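PDB 6HFZ: GDSL-like protein from Roseburia intestinalis L1-82, which removes acetyl groups from acetylated mannans as a two-domain carbohydrate esterase of the SGNH-hydrolase (GDSL) type. Local coordinates for residues A32-F37 with D71-N76; K98-V103 with S131-A136; R26-E31 with F67-F72; R19-M24 with D211-E216. All blocks are in the same frame, centred on the assembly; numbering follows the deposited sequence.

Contact 1 of 4, residues A32-F37 with D71-N76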
loop_
_atom_site.group_PDB
_atom_site.type_symbol
_atom_site.label_atom_id
_atom_site.label_comp_id
_atom_site.label_asym_id
_atom_site.label_seq_id
_atom_site.Cartn_x
_atom_site.Cartn_y
_atom_site.Cartn_z
ATOM N N ALA A 32 -7.850 11.749 22.977
ATOM C CA ALA A 32 -7.669 10.392 22.437
ATOM C C ALA A 32 -7.412 10.483 20.917
ATOM O O ALA A 32 -8.154 11.133 20.200
ATOM C CB ALA A 32 -8.875 9.552 22.748
ATOM N N LEU A 33 -6.327 9.842 20.445
ATOM C CA LEU A 33 -5.861 10.013 19.086
ATOM C C LEU A 33 -5.541 8.657 18.459
ATOM O O LEU A 33 -5.077 7.714 19.122
ATOM C CB LEU A 33 -4.639 10.929 19.094
ATOM C CG LEU A 33 -4.925 12.359 19.527
ATOM C CD1 LEU A 33 -3.642 13.061 19.944
ATOM C CD2 LEU A 33 -5.661 13.140 18.446
ATOM N N ASN A 34 -5.806 8.581 17.149
ATOM C CA ASN A 34 -5.613 7.383 16.373
ATOM C C ASN A 34 -4.394 7.579 15.449
ATOM O O ASN A 34 -4.391 8.461 14.635
ATOM C CB ASN A 34 -6.886 7.112 15.570
ATOM C CG ASN A 34 -8.075 6.773 16.449
ATOM O OD1 ASN A 34 -7.929 6.140 17.490
ATOM N ND2 ASN A 34 -9.265 7.129 16.013
ATOM N N ILE A 35 -3.375 6.749 15.639
ATOM C CA ILE A 35 -2.099 6.837 14.944
ATOM C C ILE A 35 -2.029 5.677 13.940
ATOM O O ILE A 35 -1.969 4.522 14.388
ATOM C CB ILE A 35 -0.968 6.758 15.989
ATOM C CG1 ILE A 35 -1.122 7.797 17.114
ATOM C CG2 ILE A 35 0.406 6.841 15.321
ATOM C CD1 ILE A 35 -1.149 9.246 16.667
ATOM N N ALA A 36 -2.022 5.975 12.625
ATOM C CA ALA A 36 -2.163 4.956 11.633
ATOM C C ALA A 36 -0.978 4.923 10.662
ATOM O O ALA A 36 -0.295 5.904 10.446
ATOM C CB ALA A 36 -3.455 5.131 10.906
ATOM N N PHE A 37 -0.854 3.770 10.019
ATOM C CA PHE A 37 0.211 3.485 9.057
ATOM C C PHE A 37 -0.348 2.655 7.907
ATOM O O PHE A 37 -0.963 1.647 8.149
ATOM C CB PHE A 37 1.321 2.678 9.728
ATOM C CG PHE A 37 1.860 3.299 10.985
ATOM C CD1 PHE A 37 1.172 3.171 12.184
ATOM C CD2 PHE A 37 3.078 3.974 10.992
ATOM C CE1 PHE A 37 1.665 3.729 13.343
ATOM C CE2 PHE A 37 3.525 4.593 12.142
ATOM C CZ PHE A 37 2.832 4.447 13.316
ATOM N N ASP A 71 -4.446 9.425 25.081
ATOM C CA ASP A 71 -4.748 8.007 24.824
ATOM C C ASP A 71 -4.591 7.693 23.328
ATOM O O ASP A 71 -5.357 8.166 22.509
ATOM C CB ASP A 71 -6.177 7.669 25.239
ATOM C CG ASP A 71 -6.302 7.547 26.741
ATOM O OD1 ASP A 71 -5.679 6.617 27.292
ATOM O OD2 ASP A 71 -6.978 8.417 27.346
ATOM N N PHE A 72 -3.602 6.881 22.996
ATOM C CA PHE A 72 -3.352 6.588 21.574
ATOM C C PHE A 72 -3.789 5.169 21.220
ATOM O O PHE A 72 -3.588 4.226 22.013
ATOM C CB PHE A 72 -1.874 6.766 21.251
ATOM C CG PHE A 72 -1.373 8.173 21.415
ATOM C CD1 PHE A 72 -1.637 9.117 20.427
ATOM C CD2 PHE A 72 -0.658 8.559 22.548
ATOM C CE1 PHE A 72 -1.140 10.407 20.522
ATOM C CE2 PHE A 72 -0.156 9.842 22.631
ATOM C CZ PHE A 72 -0.423 10.766 21.652
ATOM N N THR A 73 -4.288 5.036 19.971
ATOM C CA THR A 73 -4.697 3.789 19.375
ATOM C C THR A 73 -3.808 3.526 18.145
ATOM O O THR A 73 -3.634 4.436 17.361
ATOM C CB THR A 73 -6.172 3.809 18.958
ATOM O OG1 THR A 73 -6.944 4.030 20.144
ATOM C CG2 THR A 73 -6.636 2.509 18.330
ATOM N N TYR A 74 -3.283 2.309 18.071
ATOM C CA TYR A 74 -2.309 1.851 17.041
ATOM C C TYR A 74 -3.076 1.173 15.902
ATOM O O TYR A 74 -3.771 0.192 16.157
ATOM C CB TYR A 74 -1.311 0.885 17.660
ATOM C CG TYR A 74 -0.290 0.254 16.735
ATOM C CD1 TYR A 74 0.657 1.016 16.062
ATOM C CD2 TYR A 74 -0.214 -1.115 16.598
ATOM C CE1 TYR A 74 1.599 0.442 15.226
ATOM C CE2 TYR A 74 0.775 -1.714 15.823
ATOM C CZ TYR A 74 1.677 -0.940 15.117
ATOM O OH TYR A 74 2.625 -1.644 14.411
ATOM N N ILE A 75 -2.995 1.738 14.679
ATOM C CA ILE A 75 -3.643 1.200 13.492
ATOM C C ILE A 75 -2.576 0.858 12.444
ATOM O O ILE A 75 -2.054 1.765 11.834
ATOM C CB ILE A 75 -4.678 2.184 12.930
ATOM C CG1 ILE A 75 -5.741 2.533 13.974
ATOM C CG2 ILE A 75 -5.309 1.683 11.632
ATOM C CD1 ILE A 75 -6.246 3.920 13.760
ATOM N N ASN A 76 -2.264 -0.438 12.308
ATOM C CA ASN A 76 -1.274 -0.908 11.345
ATOM C C ASN A 76 -2.008 -1.551 10.184
ATOM O O ASN A 76 -2.441 -2.672 10.305
ATOM C CB ASN A 76 -0.240 -1.857 11.928
ATOM C CG ASN A 76 0.893 -2.074 10.948
ATOM O OD1 ASN A 76 0.658 -2.184 9.745
ATOM N ND2 ASN A 76 2.113 -2.093 11.457
#

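Contact 2 of 4, residues K98-V103 with S131-A136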
loop_
_atom_site.group_PDB
_atom_site.type_symbol
_atom_site.label_atom_id
_atom_site.label_comp_id
_atom_site.label_asym_id
_atom_site.label_seq_id
_atom_site.Cartn_x
_atom_site.Cartn_y
_atom_site.Cartn_z
ATOM N N LYS A 98 -11.256 3.639 10.448
ATOM C CA LYS A 98 -10.716 3.655 11.811
ATOM C C LYS A 98 -10.538 5.095 12.323
ATOM O O LYS A 98 -10.013 5.284 13.444
ATOM C CB LYS A 98 -9.369 2.933 11.923
ATOM C CG LYS A 98 -9.202 1.621 11.177
ATOM C CD LYS A 98 -10.256 0.593 11.440
ATOM C CE LYS A 98 -9.780 -0.801 11.065
ATOM N NZ LYS A 98 -10.894 -1.773 11.044
ATOM N N GLU A 99 -10.911 6.087 11.512
ATOM C CA GLU A 99 -10.930 7.512 11.902
ATOM C C GLU A 99 -9.548 7.988 12.339
ATOM O O GLU A 99 -9.352 8.501 13.442
ATOM C CB GLU A 99 -11.951 7.767 13.018
ATOM C CG GLU A 99 -13.383 7.525 12.561
ATOM C CD GLU A 99 -14.389 7.576 13.707
ATOM O OE1 GLU A 99 -15.308 8.403 13.626
ATOM O OE2 GLU A 99 -14.263 6.768 14.669
ATOM N N PRO A 100 -8.520 7.876 11.477
ATOM C CA PRO A 100 -7.158 8.166 11.905
ATOM C C PRO A 100 -6.965 9.681 12.060
ATOM O O PRO A 100 -7.575 10.486 11.314
ATOM C CB PRO A 100 -6.319 7.621 10.721
ATOM C CG PRO A 100 -7.245 7.824 9.518
ATOM C CD PRO A 100 -8.618 7.477 10.072
ATOM N N ASP A 101 -6.062 10.057 12.969
ATOM C CA ASP A 101 -5.667 11.457 13.228
ATOM C C ASP A 101 -4.292 11.786 12.623
ATOM O O ASP A 101 -4.020 12.931 12.209
ATOM C CB ASP A 101 -5.704 11.723 14.731
ATOM C CG ASP A 101 -7.124 11.622 15.299
ATOM O OD1 ASP A 101 -8.000 12.425 14.845
ATOM O OD2 ASP A 101 -7.381 10.672 16.121
ATOM N N PHE A 102 -3.504 10.747 12.406
ATOM C CA PHE A 102 -2.173 10.799 11.859
ATOM C C PHE A 102 -2.005 9.546 10.991
ATOM O O PHE A 102 -2.385 8.464 11.433
ATOM C CB PHE A 102 -1.161 10.800 13.011
ATOM C CG PHE A 102 0.292 10.627 12.610
ATOM C CD1 PHE A 102 1.077 11.724 12.312
ATOM C CD2 PHE A 102 0.877 9.364 12.624
ATOM C CE1 PHE A 102 2.415 11.564 11.951
ATOM C CE2 PHE A 102 2.218 9.203 12.295
ATOM C CZ PHE A 102 2.978 10.309 11.965
ATOM N N VAL A 103 -1.530 9.725 9.754
ATOM C CA VAL A 103 -1.350 8.655 8.787
ATOM C C VAL A 103 0.059 8.779 8.187
ATOM O O VAL A 103 0.361 9.813 7.608
ATOM C CB VAL A 103 -2.373 8.749 7.631
ATOM C CG1 VAL A 103 -2.113 7.651 6.595
ATOM C CG2 VAL A 103 -3.806 8.692 8.159
ATOM N N SER A 131 -10.223 13.097 3.461
ATOM C CA SER A 131 -11.188 12.273 4.220
ATOM C C SER A 131 -11.761 13.045 5.422
ATOM O O SER A 131 -11.253 14.110 5.826
ATOM C CB SER A 131 -10.577 10.977 4.663
ATOM O OG SER A 131 -9.505 11.193 5.567
ATOM N N LYS A 132 -12.803 12.473 6.029
ATOM C CA LYS A 132 -13.609 13.163 7.044
ATOM C C LYS A 132 -12.781 13.694 8.214
ATOM O O LYS A 132 -13.035 14.834 8.651
ATOM C CB LYS A 132 -14.698 12.224 7.571
ATOM C CG LYS A 132 -15.690 12.890 8.520
ATOM C CD LYS A 132 -16.897 12.024 8.880
ATOM C CE LYS A 132 -16.541 10.687 9.510
ATOM N NZ LYS A 132 -16.591 9.573 8.529
ATOM N N THR A 133 -11.823 12.898 8.729
ATOM C CA THR A 133 -11.064 13.290 9.912
ATOM C C THR A 133 -9.903 14.236 9.554
ATOM O O THR A 133 -9.226 14.724 10.491
ATOM C CB THR A 133 -10.577 12.086 10.722
ATOM O OG1 THR A 133 -9.544 11.449 9.958
ATOM C CG2 THR A 133 -11.681 11.100 11.053
ATOM N N LYS A 134 -9.683 14.548 8.266
ATOM C CA LYS A 134 -8.651 15.531 7.833
ATOM C C LYS A 134 -7.344 15.221 8.551
ATOM O O LYS A 134 -6.745 16.082 9.218
ATOM C CB LYS A 134 -9.092 16.971 8.118
ATOM C CG LYS A 134 -10.383 17.397 7.412
ATOM C CD LYS A 134 -10.206 17.500 5.930
ATOM C CE LYS A 134 -11.353 18.166 5.199
ATOM N NZ LYS A 134 -12.348 17.148 4.802
ATOM N N PRO A 135 -6.850 13.980 8.429
ATOM C CA PRO A 135 -5.650 13.566 9.151
ATOM C C PRO A 135 -4.368 14.282 8.704
ATOM O O PRO A 135 -4.237 14.660 7.570
ATOM C CB PRO A 135 -5.535 12.077 8.816
ATOM C CG PRO A 135 -6.169 11.985 7.462
ATOM C CD PRO A 135 -7.361 12.916 7.547
ATOM N N ALA A 136 -3.453 14.484 9.658
ATOM C CA ALA A 136 -2.078 14.801 9.347
ATOM C C ALA A 136 -1.492 13.610 8.587
ATOM O O ALA A 136 -1.715 12.455 8.974
ATOM C CB ALA A 136 -1.286 15.065 10.599
HETATM O O HOH W 1 -8.098 14.419 12.819
#

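Contact 3 of 4, residues R26-E31 with F67-F72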
loop_
_atom_site.group_PDB
_atom_site.type_symbol
_atom_site.label_atom_id
_atom_site.label_comp_id
_atom_site.label_asym_id
_atom_site.label_seq_id
_atom_site.Cartn_x
_atom_site.Cartn_y
_atom_site.Cartn_z
ATOM N N ARG A 26 -3.572 18.640 20.300
ATOM C CA ARG A 26 -4.609 17.796 20.842
ATOM C C ARG A 26 -4.007 16.799 21.830
ATOM O O ARG A 26 -4.601 16.515 22.880
ATOM C CB ARG A 26 -5.359 17.109 19.691
ATOM C CG ARG A 26 -6.311 18.072 18.988
ATOM C CD ARG A 26 -6.871 17.568 17.665
ATOM N NE ARG A 26 -7.669 16.355 17.808
ATOM C CZ ARG A 26 -7.988 15.519 16.811
ATOM N NH1 ARG A 26 -7.520 15.729 15.597
ATOM N NH2 ARG A 26 -8.757 14.465 17.041
ATOM N N ALA A 27 -2.837 16.244 21.489
ATOM C CA ALA A 27 -2.144 15.250 22.361
ATOM C C ALA A 27 -1.737 15.922 23.674
ATOM O O ALA A 27 -1.855 15.344 24.758
ATOM C CB ALA A 27 -0.920 14.720 21.656
ATOM N N LYS A 28 -1.262 17.154 23.554
ATOM C CA LYS A 28 -0.765 17.914 24.720
ATOM C C LYS A 28 -1.941 18.149 25.688
ATOM O O LYS A 28 -1.782 18.010 26.936
ATOM C CB LYS A 28 -0.122 19.205 24.210
ATOM C CG LYS A 28 0.708 19.966 25.233
ATOM C CD LYS A 28 1.587 21.022 24.575
ATOM C CE LYS A 28 2.996 21.079 25.139
ATOM N NZ LYS A 28 3.013 21.662 26.502
ATOM N N ALA A 29 -3.132 18.409 25.111
ATOM C CA ALA A 29 -4.381 18.639 25.853
ATOM C C ALA A 29 -4.989 17.331 26.390
ATOM O O ALA A 29 -6.037 17.367 27.066
ATOM C CB ALA A 29 -5.370 19.371 24.985
ATOM N N GLY A 30 -4.382 16.186 26.057
ATOM C CA GLY A 30 -4.714 14.875 26.643
ATOM C C GLY A 30 -5.849 14.145 25.932
ATOM O O GLY A 30 -6.459 13.232 26.504
ATOM N N GLU A 31 -6.131 14.529 24.680
ATOM C CA GLU A 31 -7.202 13.912 23.890
ATOM C C GLU A 31 -6.855 12.462 23.494
ATOM O O GLU A 31 -5.743 11.988 23.653
ATOM C CB GLU A 31 -7.459 14.735 22.631
ATOM C CG GLU A 31 -7.989 16.128 22.883
ATOM C CD GLU A 31 -8.488 16.865 21.648
ATOM O OE1 GLU A 31 -8.743 16.200 20.587
ATOM O OE2 GLU A 31 -8.664 18.092 21.748
ATOM N N PHE A 67 3.620 12.341 24.849
ATOM C CA PHE A 67 2.354 12.927 25.338
ATOM C C PHE A 67 1.676 11.910 26.252
ATOM O O PHE A 67 0.700 11.260 25.867
ATOM C CB PHE A 67 1.469 13.361 24.157
ATOM C CG PHE A 67 2.122 14.233 23.102
ATOM C CD1 PHE A 67 2.251 15.609 23.280
ATOM C CD2 PHE A 67 2.594 13.682 21.910
ATOM C CE1 PHE A 67 2.819 16.413 22.302
ATOM C CE2 PHE A 67 3.166 14.485 20.936
ATOM C CZ PHE A 67 3.286 15.849 21.130
ATOM N N PRO A 68 2.225 11.648 27.465
ATOM C CA PRO A 68 1.691 10.595 28.340
ATOM C C PRO A 68 0.241 10.807 28.821
ATOM O O PRO A 68 -0.405 9.853 29.284
ATOM C CB PRO A 68 2.644 10.579 29.549
ATOM C CG PRO A 68 3.369 11.905 29.504
ATOM C CD PRO A 68 3.407 12.318 28.044
ATOM N N GLN A 69 -0.247 12.039 28.694
ATOM C CA GLN A 69 -1.595 12.443 29.097
ATOM C C GLN A 69 -2.625 12.015 28.037
ATOM O O GLN A 69 -3.809 11.953 28.346
ATOM C CB GLN A 69 -1.637 13.960 29.367
ATOM C CG GLN A 69 -1.168 14.853 28.218
ATOM C CD GLN A 69 0.327 15.098 28.151
ATOM O OE1 GLN A 69 1.141 14.266 28.553
ATOM N NE2 GLN A 69 0.710 16.258 27.646
ATOM N N ALA A 70 -2.188 11.765 26.786
ATOM C CA ALA A 70 -3.122 11.378 25.697
ATOM C C ALA A 70 -3.322 9.855 25.673
ATOM O O ALA A 70 -2.504 9.096 26.200
ATOM C CB ALA A 70 -2.614 11.902 24.380
ATOM N N ASP A 71 -4.446 9.425 25.081
ATOM C CA ASP A 71 -4.748 8.007 24.824
ATOM C C ASP A 71 -4.591 7.693 23.328
ATOM O O ASP A 71 -5.357 8.166 22.509
ATOM C CB ASP A 71 -6.177 7.669 25.239
ATOM C CG ASP A 71 -6.302 7.547 26.741
ATOM O OD1 ASP A 71 -5.679 6.617 27.292
ATOM O OD2 ASP A 71 -6.978 8.417 27.346
ATOM N N PHE A 72 -3.602 6.881 22.996
ATOM C CA PHE A 72 -3.352 6.588 21.574
ATOM C C PHE A 72 -3.789 5.169 21.220
ATOM O O PHE A 72 -3.588 4.226 22.013
ATOM C CB PHE A 72 -1.874 6.766 21.251
ATOM C CG PHE A 72 -1.373 8.173 21.415
ATOM C CD1 PHE A 72 -1.637 9.117 20.427
ATOM C CD2 PHE A 72 -0.658 8.559 22.548
ATOM C CE1 PHE A 72 -1.140 10.407 20.522
ATOM C CE2 PHE A 72 -0.156 9.842 22.631
ATOM C CZ PHE A 72 -0.423 10.766 21.652
#

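Contact 4 of 4, residues R19-M24 with D211-E216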
loop_
_atom_site.group_PDB
_atom_site.type_symbol
_atom_site.label_atom_id
_atom_site.label_comp_id
_atom_site.label_asym_id
_atom_site.label_seq_id
_atom_site.Cartn_x
_atom_site.Cartn_y
_atom_site.Cartn_z
ATOM N N ARG A 19 -1.496 20.624 10.123
ATOM C CA ARG A 19 -2.285 19.519 10.665
ATOM C C ARG A 19 -1.500 18.753 11.728
ATOM O O ARG A 19 -2.008 18.367 12.779
ATOM C CB ARG A 19 -2.677 18.544 9.547
ATOM C CG ARG A 19 -3.772 19.059 8.632
ATOM C CD ARG A 19 -4.250 17.961 7.699
ATOM N NE ARG A 19 -5.187 18.475 6.711
ATOM C CZ ARG A 19 -5.932 17.707 5.925
ATOM N NH1 ARG A 19 -5.851 16.388 6.031
ATOM N NH2 ARG A 19 -6.737 18.270 5.036
ATOM N N LEU A 20 -0.217 18.507 11.431
ATOM C CA LEU A 20 0.594 17.736 12.350
ATOM C C LEU A 20 0.730 18.483 13.695
ATOM O O LEU A 20 0.638 17.885 14.773
ATOM C CB LEU A 20 1.938 17.502 11.655
ATOM C CG LEU A 20 2.957 16.701 12.434
ATOM C CD1 LEU A 20 2.329 15.462 13.087
ATOM C CD2 LEU A 20 4.087 16.296 11.492
ATOM N N LYS A 21 0.842 19.814 13.630
ATOM C CA LYS A 21 1.004 20.580 14.851
ATOM C C LYS A 21 -0.344 20.617 15.589
ATOM O O LYS A 21 -0.355 20.588 16.808
ATOM C CB LYS A 21 1.552 21.974 14.558
ATOM C CG LYS A 21 3.070 22.035 14.406
ATOM C CD LYS A 21 3.539 23.334 13.800
ATOM C CE LYS A 21 5.025 23.572 13.941
ATOM N NZ LYS A 21 5.402 24.914 13.419
ATOM N N LYS A 22 -1.462 20.642 14.852
ATOM C CA LYS A 22 -2.781 20.573 15.496
ATOM C C LYS A 22 -2.934 19.246 16.245
ATOM O O LYS A 22 -3.454 19.197 17.349
ATOM C CB LYS A 22 -3.898 20.750 14.474
ATOM C CG LYS A 22 -4.302 22.190 14.188
ATOM C CD LYS A 22 -5.649 22.332 13.446
ATOM C CE LYS A 22 -6.704 21.306 13.837
ATOM N NZ LYS A 22 -8.039 21.601 13.258
ATOM N N VAL A 23 -2.427 18.139 15.687
ATOM C CA VAL A 23 -2.520 16.858 16.363
ATOM C C VAL A 23 -1.707 16.874 17.661
ATOM O O VAL A 23 -2.175 16.391 18.703
ATOM C CB VAL A 23 -2.084 15.693 15.451
ATOM C CG1 VAL A 23 -2.035 14.387 16.224
ATOM C CG2 VAL A 23 -3.013 15.598 14.247
HETATM N N MSE A 24 -0.483 17.408 17.588
HETATM C CA MSE A 24 0.362 17.508 18.767
HETATM C C MSE A 24 -0.335 18.324 19.864
HETATM O O MSE A 24 -0.213 17.979 21.036
HETATM C CB MSE A 24 1.735 18.057 18.424
HETATM C CG MSE A 24 2.367 17.007 17.527
HETATM SE SE MSE A 24 4.262 17.504 17.154
HETATM C CE MSE A 24 4.752 15.967 15.986
ATOM N N ASP A 211 10.184 15.138 16.480
ATOM C CA ASP A 211 10.711 15.960 17.628
ATOM C C ASP A 211 10.966 17.407 17.171
ATOM O O ASP A 211 10.714 18.363 17.913
ATOM C CB ASP A 211 11.944 15.286 18.241
ATOM C CG ASP A 211 11.590 14.281 19.323
ATOM O OD1 ASP A 211 10.662 14.559 20.113
ATOM O OD2 ASP A 211 12.225 13.245 19.384
ATOM N N LYS A 212 11.514 17.595 15.969
ATOM C CA LYS A 212 11.774 18.910 15.430
ATOM C C LYS A 212 10.451 19.676 15.274
ATOM O O LYS A 212 10.344 20.875 15.601
ATOM C CB LYS A 212 12.538 18.835 14.104
ATOM C CG LYS A 212 12.710 20.187 13.429
ATOM C CD LYS A 212 13.176 20.132 12.010
ATOM C CE LYS A 212 14.596 19.639 11.922
ATOM N NZ LYS A 212 15.542 20.660 12.417
ATOM N N VAL A 213 9.423 18.991 14.759
ATOM C CA VAL A 213 8.119 19.624 14.584
ATOM C C VAL A 213 7.544 20.057 15.932
ATOM O O VAL A 213 6.882 21.114 15.990
ATOM C CB VAL A 213 7.141 18.708 13.826
ATOM C CG1 VAL A 213 5.717 19.258 13.782
ATOM C CG2 VAL A 213 7.675 18.465 12.428
ATOM N N LYS A 214 7.665 19.195 16.939
ATOM C CA LYS A 214 7.052 19.424 18.229
ATOM C C LYS A 214 7.651 20.674 18.900
ATOM O O LYS A 214 6.930 21.427 19.568
ATOM C CB LYS A 214 7.234 18.241 19.170
ATOM C CG LYS A 214 6.877 18.571 20.614
ATOM C CD LYS A 214 6.968 17.411 21.553
ATOM C CE LYS A 214 6.355 17.742 22.904
ATOM N NZ LYS A 214 7.299 18.490 23.765
ATOM N N THR A 215 8.951 20.890 18.713
ATOM C CA THR A 215 9.658 21.922 19.490
ATOM C C THR A 215 9.833 23.222 18.705
ATOM O O THR A 215 10.343 24.191 19.255
ATOM C CB THR A 215 11.020 21.405 19.940
ATOM O OG1 THR A 215 11.778 21.136 18.762
ATOM C CG2 THR A 215 10.902 20.169 20.805
ATOM N N GLU A 216 9.434 23.254 17.436
ATOM C CA GLU A 216 9.537 24.492 16.655
ATOM C C GLU A 216 8.707 25.614 17.301
ATOM O O GLU A 216 7.516 25.449 17.594
ATOM C CB GLU A 216 9.091 24.250 15.219
ATOM C CG GLU A 216 10.246 24.126 14.256
ATOM C CD GLU A 216 9.774 23.992 12.825
ATOM O OE1 GLU A 216 8.581 24.312 12.574
ATOM O OE2 GLU A 216 10.583 23.565 11.975
#

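Contact 1 of 4, residues A32-F37 with D71-N76
L33 and F72 lie side by side on one face of the central sheet of the α/β SGNH-hydrolase domain, where outer strand 71-78 runs parallel to strand 32-39. With CG anti to the carbonyl carbon (chi1 -64°), the F72 ring leans toward strand 32-39 and meets it obliquely: CE1 is 3.7 Å from L33 CD1, while CD1 meets I35 CG1 at 3.6 Å. Branched and aromatic groups suit this face, which helices 18-28 and 55-66 bury. Further along it, F37 and Y74 cross at about a right angle with CE1 to CE1 at 3.8 Å; their ring planes make 59°, an oblique pairing. The carbonyl I75 O sits at the edge of the F37 ring. Y74 OH accepts a straight bond from ND2 of N76, an amide also bonded to T43 O. On the other face A36 is small enough to let the branched I75 lie against it, CB to CB 3.8 Å, and I75 CD1 reaches N34 CB at 3.7 Å. N34 OD1 packs on T73 CB, whereas its ND2 donates to E99 O. Five N-H···O bonds knit the two backbones; the straightest runs from I35 N to T73 O, 2.9 Å long with 171° at the hydrogen.

Contact 2 of 4, residues K98-V103 with S131-A136
A β-α-β crossover closes here: the start of strand 102-106 meets the loop and first residue of strand 136-141, which returns beside it after helix 115-129. A136 grips the strand with both its peptide groups. Its N donates to D101 O at 3.0 Å, approaching well out of the carbonyl plane, and its O accepts V103 N at 2.8 Å, so F102 and A136 form a parallel bridge. Ahead of them, S131 to K134 make a type I turn that presents T133. The hydroxyl of T133 sits between backbone N and carbonyl carbon (chi1 71°), from where OG1 donates to P100 O in the carbonyl plane at 2.6 Å. The same torsion puts the methyl CG2 anti to the carbonyl carbon, against E99 CA at 3.8 Å. E99 itself leaves its helix with positive phi. A threonine thus serves both a polar and an apolar need. P135, whose nitrogen has no hydrogen to satisfy, lies alongside V103, with CB 3.9 Å from V103 CG2, a compact apolar ring fitting this buried spot. One water donates to D101 OD1 (2.8 Å) and to T133 O (2.6 Å), tying the loop to a carboxylate that also pairs with R26 and takes the N-H of N34. Such junctions, where a strand is joined by the next parallel one, are typical of the α/β core of SGNH hydrolases.

Contact 3 of 4, residues R26-E31 with F67-F72
The F67 ring carries A27 on one face: CB stands 3.4 Å above the ring plane and 3.7 Å from the ring centroid, a CH-pi contact. A side chain as small as a methyl suits so close an approach. The same CB meets the F72 ring obliquely, 4.0 Å from CZ, and so touches two aromatic rings. Cutting F67 back to an alanine would probably take away the ring face under A27 CB, leaving the more distant F72, and open a gap beside the helix end. The Q69 amide is flat too: its chain, turned by chi1 55° and bent at the next torsion, brings NE2 to K28 O (3.1 Å), which lies in the amide plane while the donor reaches the carbonyl from its side. E31 O accepts D71 N at 3.2 Å and touches A70 CB. G30 takes a positive phi, which glycine adopts most easily, and a CB there would also come close to Q69 O. R26 NE bridges to E31 OE1 at 3.0 Å, from above that carboxylate's plane. The arrangement is a Schellman motif set against the type I turn F67-A70, both leading into neighbouring parallel strands of the α/β domain.

Contact 4 of 4, residues R19-M24 with D211-E216
V213 pushes its CG1 methyl, anti to the backbone N (chi1 173°), into the neighbouring helix between three side chains: K21 CG at 3.9 Å, L20 CG at 4.0 Å and SE of the selenomethionine M24 at 4.1 Å. A β-branched valine is short and rigid enough for such a spot. Next, K214 offers its backbone side rather than its amine: M24 SE lies 3.6 Å from K214 CA, at the end of a long unbranched chain, extended beyond CG, that reaches the other helix. Two residues on, E216 meets K21, the chains crossing at about a right angle; K21 NZ to E216 OE1 is a salt bridge at 3.3 Å, weak as a hydrogen bond. K21 stretches out to get there, CE passing V213 O at 3.7 Å, so the lysine joins an apolar stem to a charged tip. A leucine in its place would probably leave the E216 carboxylate without this lysine charge across the contact. The axes of the two short helical segments approach to 10.1 Å, at 75°. M24 also touches W62 and W63 of helix 55-66; such helix-helix packing is typical of the helical layer that flanks the sheet in an α/β fold.

All four contacts lie on one side of the chain's centre, in the α/β domain and away from the β-rich second domain. Contacts 1 and 2, with centres about 10 Å apart, occupy neighbouring strands of one sheet, 32-39 lying between 71-78 and 102-106. Contact 3 shares D71 and F72 with contact 1 and helix 18-28 with contact 4, so it connects sheet and helical layer; its centre is about 12 Å from the first and 13 Å from the other. Along the chain, contacts 1 and 3 both close on strand 71-78 before contact 2 opens. Contact 4 encloses the other three in its loop and brings an early and a late helix of the domain together.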